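Local coordinates for cytokinin riboside 5'-monophosphate phosphoribohydrolase (Streptomyces coelicolor, PDB 5ZI9), which belongs to the SLOG clan of Rossmann-like alpha/beta proteins and occurs here as an assembly of six copies of its chain, at residues B[81-84]-B[85-89]; B[181-184]-B[185-189]; B[209-212]-B[213-217]. One frame throughout, in Å; residues are numbered along the deposited sequence.

Interaction 1 (B[81-84]-B[85-89])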
loop_
_atom_site.group_PDB
_atom_site.type_symbol
_atom_site.label_atom_id
_atom_site.label_comp_id
_atom_site.label_asym_id
_atom_site.label_seq_id
_atom_site.Cartn_x
_atom_site.Cartn_y
_atom_site.Cartn_z
ATOM N N ALA B 81 -28.015 -21.062 11.387
ATOM C CA ALA B 81 -27.088 -22.138 11.017
ATOM C C ALA B 81 -27.620 -23.532 11.390
ATOM O O ALA B 81 -27.209 -24.529 10.793
ATOM C CB ALA B 81 -25.728 -21.913 11.680
ATOM N N ARG B 82 -28.550 -23.569 12.341
ATOM C CA ARG B 82 -28.974 -24.787 12.987
ATOM C C ARG B 82 -30.258 -25.339 12.413
ATOM O O ARG B 82 -30.682 -26.407 12.792
ATOM C CB ARG B 82 -29.158 -24.503 14.471
ATOM C CG ARG B 82 -27.978 -23.754 15.066
ATOM C CD ARG B 82 -28.155 -23.367 16.521
ATOM N NE ARG B 82 -27.052 -22.489 16.955
ATOM C CZ ARG B 82 -26.676 -22.295 18.225
ATOM N NH1 ARG B 82 -27.319 -22.893 19.244
ATOM N NH2 ARG B 82 -25.660 -21.468 18.493
ATOM N N THR B 83 -30.892 -24.630 11.497
ATOM C CA THR B 83 -32.151 -25.088 10.928
ATOM C C THR B 83 -31.997 -26.505 10.319
ATOM O O THR B 83 -31.137 -26.705 9.461
ATOM C CB THR B 83 -32.635 -24.093 9.867
ATOM O OG1 THR B 83 -32.865 -22.835 10.504
ATOM C CG2 THR B 83 -33.905 -24.535 9.249
ATOM N N PRO B 84 -32.812 -27.487 10.792
ATOM C CA PRO B 84 -32.832 -28.858 10.231
ATOM C C PRO B 84 -33.343 -28.898 8.803
ATOM O O PRO B 84 -34.197 -28.090 8.447
ATOM C CB PRO B 84 -33.809 -29.615 11.146
ATOM C CG PRO B 84 -33.878 -28.804 12.389
ATOM C CD PRO B 84 -33.706 -27.389 11.966
ATOM N N ALA B 85 -32.829 -29.836 8.012
ATOM C CA ALA B 85 -33.159 -29.919 6.584
ATOM C C ALA B 85 -34.574 -30.439 6.263
ATOM O O ALA B 85 -35.074 -30.191 5.159
ATOM C CB ALA B 85 -32.116 -30.728 5.846
ATOM N N ASP B 86 -35.210 -31.115 7.236
ATOM C CA ASP B 86 -36.630 -31.564 7.142
ATOM C C ASP B 86 -37.667 -30.486 7.503
ATOM O O ASP B 86 -38.872 -30.777 7.579
ATOM C CB ASP B 86 -36.867 -32.778 8.066
ATOM C CG ASP B 86 -36.691 -32.442 9.562
ATOM O OD1 ASP B 86 -37.163 -31.394 10.054
ATOM O OD2 ASP B 86 -36.046 -33.233 10.264
ATOM N N SER B 87 -37.180 -29.272 7.781
ATOM C CA SER B 87 -37.943 -28.198 8.385
ATOM C C SER B 87 -38.724 -27.391 7.333
ATOM O O SER B 87 -38.325 -27.343 6.154
ATOM C CB SER B 87 -37.000 -27.250 9.130
ATOM O OG SER B 87 -37.730 -26.209 9.756
ATOM N N PRO B 88 -39.865 -26.780 7.749
ATOM C CA PRO B 88 -40.600 -25.823 6.913
ATOM C C PRO B 88 -39.814 -24.547 6.697
ATOM O O PRO B 88 -39.896 -23.959 5.619
ATOM C CB PRO B 88 -41.905 -25.553 7.695
ATOM C CG PRO B 88 -41.784 -26.282 8.986
ATOM C CD PRO B 88 -40.708 -27.311 8.834
ATOM N N GLU B 89 -39.053 -24.112 7.704
ATOM C CA GLU B 89 -38.106 -22.980 7.508
ATOM C C GLU B 89 -37.080 -23.263 6.394
ATOM O O GLU B 89 -36.801 -22.411 5.546
ATOM C CB GLU B 89 -37.384 -22.653 8.812
ATOM C CG GLU B 89 -38.222 -21.876 9.807
ATOM C CD GLU B 89 -37.537 -21.727 11.150
ATOM O OE1 GLU B 89 -36.276 -21.793 11.266
ATOM O OE2 GLU B 89 -38.279 -21.533 12.118
#
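Ala-85 follows Pro-84 as the first corner residue of a type I beta turn that runs from Pro-84 to Ser-87. Its CB points away from residues 81-84 and rests on Tyr-90 of helix 88-102, a residue that Thr-83 also touches. Asp-86, the second corner, holds CG between its backbone N and carbonyl carbon, which brings OD1 to 4.0 Å from Pro-84 CB in a light surface contact. Ser-87 closes the turn. Its N donates to Pro-84 O at 3.3 Å, but the donor stands well above the carbonyl plane and the angle at the hydrogen is only 142°. The CB of Ser-87 lies close to the same carbonyl, 3.0 Å from Pro-84 O, and Ser-87 CB also lies 4.1 Å from Thr-83 CG2. With OG anti to the backbone N (chi1 -179°), the hydroxyl of Ser-87 accepts a weak bond from Glu-89 N, 3.2 Å from OG. Glu-89 then crosses Thr-83 at about a right angle: Glu-89 CB packs against Thr-83 CG2 at 4.0 Å, and the extended chain carries OE1 to 3.6 Å from Thr-83 OG1. The carboxylate is held instead by Lys-224 of the second subunit, which forms a salt bridge with OE2. A tight turn leading straight into a serine N-cap thus starts helix 88-102, within the strand-to-helix connection that follows strand 74-78 of the Rossmann-like sheet.

Interaction 2 (B[181-184]-B[185-189])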
loop_
_atom_site.group_PDB
_atom_site.type_symbol
_atom_site.label_atom_id
_atom_site.label_comp_id
_atom_site.label_asym_id
_atom_site.label_seq_id
_atom_site.Cartn_x
_atom_site.Cartn_y
_atom_site.Cartn_z
ATOM N N ASP B 181 -27.534 -9.552 14.174
ATOM C CA ASP B 181 -26.400 -8.654 13.996
ATOM C C ASP B 181 -26.413 -7.992 12.616
ATOM O O ASP B 181 -26.280 -6.751 12.518
ATOM C CB ASP B 181 -25.123 -9.460 14.252
ATOM C CG ASP B 181 -23.870 -8.745 13.829
ATOM O OD1 ASP B 181 -23.796 -7.510 13.939
ATOM O OD2 ASP B 181 -22.936 -9.433 13.379
ATOM N N GLU B 182 -26.607 -8.811 11.574
ATOM C CA GLU B 182 -26.796 -8.330 10.185
ATOM C C GLU B 182 -28.091 -7.573 10.003
ATOM O O GLU B 182 -28.116 -6.518 9.400
ATOM C CB GLU B 182 -26.735 -9.475 9.188
ATOM C CG GLU B 182 -25.337 -10.098 9.095
ATOM C CD GLU B 182 -24.179 -9.136 8.688
ATOM O OE1 GLU B 182 -24.317 -8.205 7.831
ATOM O OE2 GLU B 182 -23.071 -9.337 9.257
ATOM N N LEU B 183 -29.166 -8.081 10.558
ATOM C CA LEU B 183 -30.430 -7.411 10.467
ATOM C C LEU B 183 -30.318 -5.974 10.922
ATOM O O LEU B 183 -30.614 -5.052 10.184
ATOM C CB LEU B 183 -31.492 -8.126 11.302
ATOM C CG LEU B 183 -32.828 -7.373 11.446
ATOM C CD1 LEU B 183 -33.424 -7.091 10.081
ATOM C CD2 LEU B 183 -33.794 -8.161 12.335
ATOM N N PHE B 184 -29.884 -5.793 12.151
ATOM C CA PHE B 184 -29.814 -4.452 12.709
ATOM C C PHE B 184 -28.743 -3.554 12.098
ATOM O O PHE B 184 -28.857 -2.360 12.159
ATOM C CB PHE B 184 -29.789 -4.506 14.216
ATOM C CG PHE B 184 -31.147 -4.835 14.813
ATOM C CD1 PHE B 184 -32.204 -3.940 14.683
ATOM C CD2 PHE B 184 -31.384 -6.036 15.456
ATOM C CE1 PHE B 184 -33.456 -4.223 15.208
ATOM C CE2 PHE B 184 -32.631 -6.337 15.972
ATOM C CZ PHE B 184 -33.671 -5.427 15.850
ATOM N N GLU B 185 -27.764 -4.134 11.433
ATOM C CA GLU B 185 -26.759 -3.395 10.694
ATOM C C GLU B 185 -27.365 -2.726 9.454
ATOM O O GLU B 185 -27.109 -1.556 9.176
ATOM C CB GLU B 185 -25.708 -4.400 10.260
ATOM C CG GLU B 185 -24.381 -3.897 9.757
ATOM C CD GLU B 185 -23.381 -5.056 9.718
ATOM O OE1 GLU B 185 -22.974 -5.497 8.596
ATOM O OE2 GLU B 185 -23.088 -5.563 10.831
ATOM N N ALA B 186 -28.127 -3.514 8.692
ATOM C CA ALA B 186 -28.814 -3.031 7.507
ATOM C C ALA B 186 -29.852 -1.980 7.862
ATOM O O ALA B 186 -30.000 -0.956 7.186
ATOM C CB ALA B 186 -29.458 -4.204 6.782
ATOM N N LEU B 187 -30.553 -2.231 8.949
ATOM C CA LEU B 187 -31.496 -1.294 9.421
ATOM C C LEU B 187 -30.872 0.057 9.732
ATOM O O LEU B 187 -31.415 1.063 9.283
ATOM C CB LEU B 187 -32.234 -1.838 10.621
ATOM C CG LEU B 187 -33.372 -2.804 10.267
ATOM C CD1 LEU B 187 -33.891 -3.451 11.523
ATOM C CD2 LEU B 187 -34.527 -2.067 9.602
ATOM N N THR B 188 -29.734 0.106 10.427
ATOM C CA THR B 188 -29.218 1.426 10.816
ATOM C C THR B 188 -28.571 2.091 9.615
ATOM O O THR B 188 -28.652 3.313 9.448
ATOM C CB THR B 188 -28.388 1.483 12.145
ATOM O OG1 THR B 188 -26.990 1.669 11.914
ATOM C CG2 THR B 188 -28.642 0.293 12.961
ATOM N N LEU B 189 -28.024 1.278 8.734
ATOM C CA LEU B 189 -27.476 1.772 7.510
ATOM C C LEU B 189 -28.564 2.447 6.707
ATOM O O LEU B 189 -28.323 3.487 6.108
ATOM C CB LEU B 189 -26.811 0.647 6.714
ATOM C CG LEU B 189 -25.385 0.265 7.144
ATOM C CD1 LEU B 189 -24.949 -1.040 6.483
ATOM C CD2 LEU B 189 -24.395 1.363 6.792
#
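Glu-182 and Glu-185 run side by side and point the same way, bringing their OE1 atoms to 3.1 Å as two acceptors in close approach, not a hydrogen bond, with the two carboxylate planes turned 76° apart. Asp-181 joins them from the preceding position, its OD1 3.7 Å from Glu-185 OE2. Lys-160 NZ offsets this buried negative charge, making salt bridges to Asp-181 OD2, Glu-182 OE2 and Glu-185 OE2. Glu-182 also ends the PGGxGTxxE sequence known from LOG proteins. Apolar contact gathers on Leu-187 CD1, which meets Leu-183 CD1 at 3.9 Å and Phe-184 CD1 at 3.6 Å. Leu-187 has CG beside its backbone N (chi1 -80°), leaning it back toward the preceding turn, while Leu-183 CD2 lies over one face of the Phe-184 ring, toward its rim. Backbone bonds are firm from Ala-186 N to Glu-182 O and from Leu-187 N to Leu-183 O, whereas Glu-185 N divides itself weakly between Asp-181 O and Glu-182 O. Helix 177-191 links parallel strands 167-172 and 200-203 in a beta-alpha-beta unit: Leu-183, Ala-186 and Leu-187 lie on Ile-200, helix 156-165 supplies Lys-160, and Phe-184 packs on Phe-184 of the second subunit.

Interaction 3 (B[209-212]-B[213-217])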
loop_
_atom_site.group_PDB
_atom_site.type_symbol
_atom_site.label_atom_id
_atom_site.label_comp_id
_atom_site.label_asym_id
_atom_site.label_seq_id
_atom_site.Cartn_x
_atom_site.Cartn_y
_atom_site.Cartn_z
ATOM N N GLY B 209 -42.529 -11.770 15.230
ATOM C CA GLY B 209 -43.577 -10.962 15.819
ATOM C C GLY B 209 -43.297 -10.433 17.222
ATOM O O GLY B 209 -43.676 -9.299 17.553
ATOM N N GLY B 210 -42.662 -11.241 18.068
ATOM C CA GLY B 210 -42.312 -10.781 19.411
ATOM C C GLY B 210 -41.243 -9.697 19.407
ATOM O O GLY B 210 -41.221 -8.829 20.281
ATOM N N LEU B 211 -40.356 -9.749 18.419
ATOM C CA LEU B 211 -39.330 -8.731 18.265
ATOM C C LEU B 211 -39.964 -7.412 17.814
ATOM O O LEU B 211 -39.787 -6.393 18.455
ATOM C CB LEU B 211 -38.234 -9.195 17.277
ATOM C CG LEU B 211 -37.122 -8.197 16.929
ATOM C CD1 LEU B 211 -36.339 -7.867 18.196
ATOM C CD2 LEU B 211 -36.232 -8.745 15.833
ATOM N N VAL B 212 -40.715 -7.459 16.720
ATOM C CA VAL B 212 -41.456 -6.290 16.229
ATOM C C VAL B 212 -42.369 -5.662 17.305
ATOM O O VAL B 212 -42.490 -4.451 17.381
ATOM C CB VAL B 212 -42.270 -6.667 14.959
ATOM C CG1 VAL B 212 -43.240 -5.561 14.574
ATOM C CG2 VAL B 212 -41.335 -6.961 13.776
ATOM N N ASP B 213 -42.992 -6.479 18.147
ATOM C CA ASP B 213 -43.827 -5.957 19.252
ATOM C C ASP B 213 -43.076 -5.183 20.278
ATOM O O ASP B 213 -43.641 -4.244 20.860
ATOM C CB ASP B 213 -44.537 -7.051 20.042
ATOM C CG ASP B 213 -45.745 -7.616 19.324
ATOM O OD1 ASP B 213 -46.137 -7.169 18.190
ATOM O OD2 ASP B 213 -46.273 -8.569 19.927
ATOM N N TRP B 214 -41.841 -5.617 20.554
ATOM C CA TRP B 214 -40.959 -4.911 21.488
ATOM C C TRP B 214 -40.440 -3.625 20.847
ATOM O O TRP B 214 -40.400 -2.589 21.492
ATOM C CB TRP B 214 -39.818 -5.823 21.942
ATOM C CG TRP B 214 -38.840 -5.144 22.838
ATOM C CD1 TRP B 214 -39.005 -4.812 24.159
ATOM C CD2 TRP B 214 -37.543 -4.699 22.472
ATOM N NE1 TRP B 214 -37.889 -4.179 24.626
ATOM C CE2 TRP B 214 -36.979 -4.086 23.605
ATOM C CE3 TRP B 214 -36.802 -4.755 21.284
ATOM C CZ2 TRP B 214 -35.709 -3.533 23.593
ATOM C CZ3 TRP B 214 -35.544 -4.204 21.268
ATOM C CH2 TRP B 214 -35.005 -3.607 22.425
ATOM N N LEU B 215 -40.051 -3.679 19.579
ATOM C CA LEU B 215 -39.616 -2.477 18.855
ATOM C C LEU B 215 -40.666 -1.378 18.896
ATOM O O LEU B 215 -40.334 -0.241 19.099
ATOM C CB LEU B 215 -39.285 -2.794 17.397
ATOM C CG LEU B 215 -38.085 -3.715 17.128
ATOM C CD1 LEU B 215 -38.019 -4.098 15.661
ATOM C CD2 LEU B 215 -36.783 -3.037 17.536
ATOM N N ARG B 216 -41.933 -1.744 18.716
ATOM C CA ARG B 216 -43.076 -0.802 18.769
ATOM C C ARG B 216 -43.429 -0.407 20.204
ATOM O O ARG B 216 -43.451 0.777 20.535
ATOM C CB ARG B 216 -44.312 -1.432 18.109
ATOM C CG ARG B 216 -45.272 -0.417 17.513
ATOM C CD ARG B 216 -46.487 -1.050 16.845
ATOM N NE ARG B 216 -46.168 -2.059 15.819
ATOM C CZ ARG B 216 -45.766 -1.813 14.561
ATOM N NH1 ARG B 216 -45.574 -0.559 14.131
ATOM N NH2 ARG B 216 -45.545 -2.836 13.709
ATOM N N GLY B 217 -43.680 -1.412 21.043
ATOM C CA GLY B 217 -44.113 -1.229 22.436
ATOM C C GLY B 217 -43.097 -0.671 23.423
ATOM O O GLY B 217 -43.477 -0.091 24.446
#
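Leu-211 O takes two backbone donors from the next turn. Leu-215 N reaches it at 2.9 Å in a nearly straight bond (168° at the hydrogen), and Trp-214 N adds a weak one at 3.0 Å, bent to 122°. Trp-214 N is itself shared, since it also donates to Gly-210 O at 3.3 Å, from above that carbonyl's plane. Asp-213 N bonds to Gly-209 O at 3.0 Å, and Arg-216 N to Val-212 O. The Asp-213 side chain folds back along the helix, so that its OD1 comes to 3.3 Å from Gly-209 O; both atoms are acceptors, and the approach is contact without a bond. Side chains meet on two flanks. Val-212 and Arg-216 lie alongside each other, with Val-212 CG1 3.7 Å from Arg-216 NH2, while the guanidinium is tied through NH1 to Glu-227 by a salt bridge. On the buried flank Leu-211 CD1 comes obliquely to Trp-214 CE3 at 4.4 Å, and Leu-211 CG lies 4.4 Å from Leu-215 CD1. Trp-214 carries CG anti to its backbone N (chi1 177°), and the far part of the indole leads away from residues 209-212 toward the second subunit, where Trp-214 NE1 donates a hydrogen bond to Tyr-207 O of that subunit. Helix 205-220 therefore has two chemical sides here: a mixed outer flank, where Arg-216 lies along Val-212 and is held through NH1 by Glu-227, and a leucine-tryptophan flank that contributes to the subunit interface, with Trp-214 packing on Gly-210 of the second subunit and its one indole N-H satisfied by that subunit's backbone.

Overall arrangement
From the N terminus, interaction 1 comes first, turning the chain from strand 74-78 into helix 88-102. Interactions 2 and 3 follow in series, on helices 177-191 and 205-220, so none nests in or crosses another; each joins adjoining residues and closes no long loop. Helix 177-191 precedes strand 200-203 in the chain and helix 205-220 follows it, in successive beta-alpha-beta units of the parallel sheet. The two helices also touch directly, Phe-184 of interaction 2 packing on Leu-211 and Leu-215 of interaction 3. Interaction 1 stands apart, its centre about 24 Å from each of the others. All three reach the second subunit.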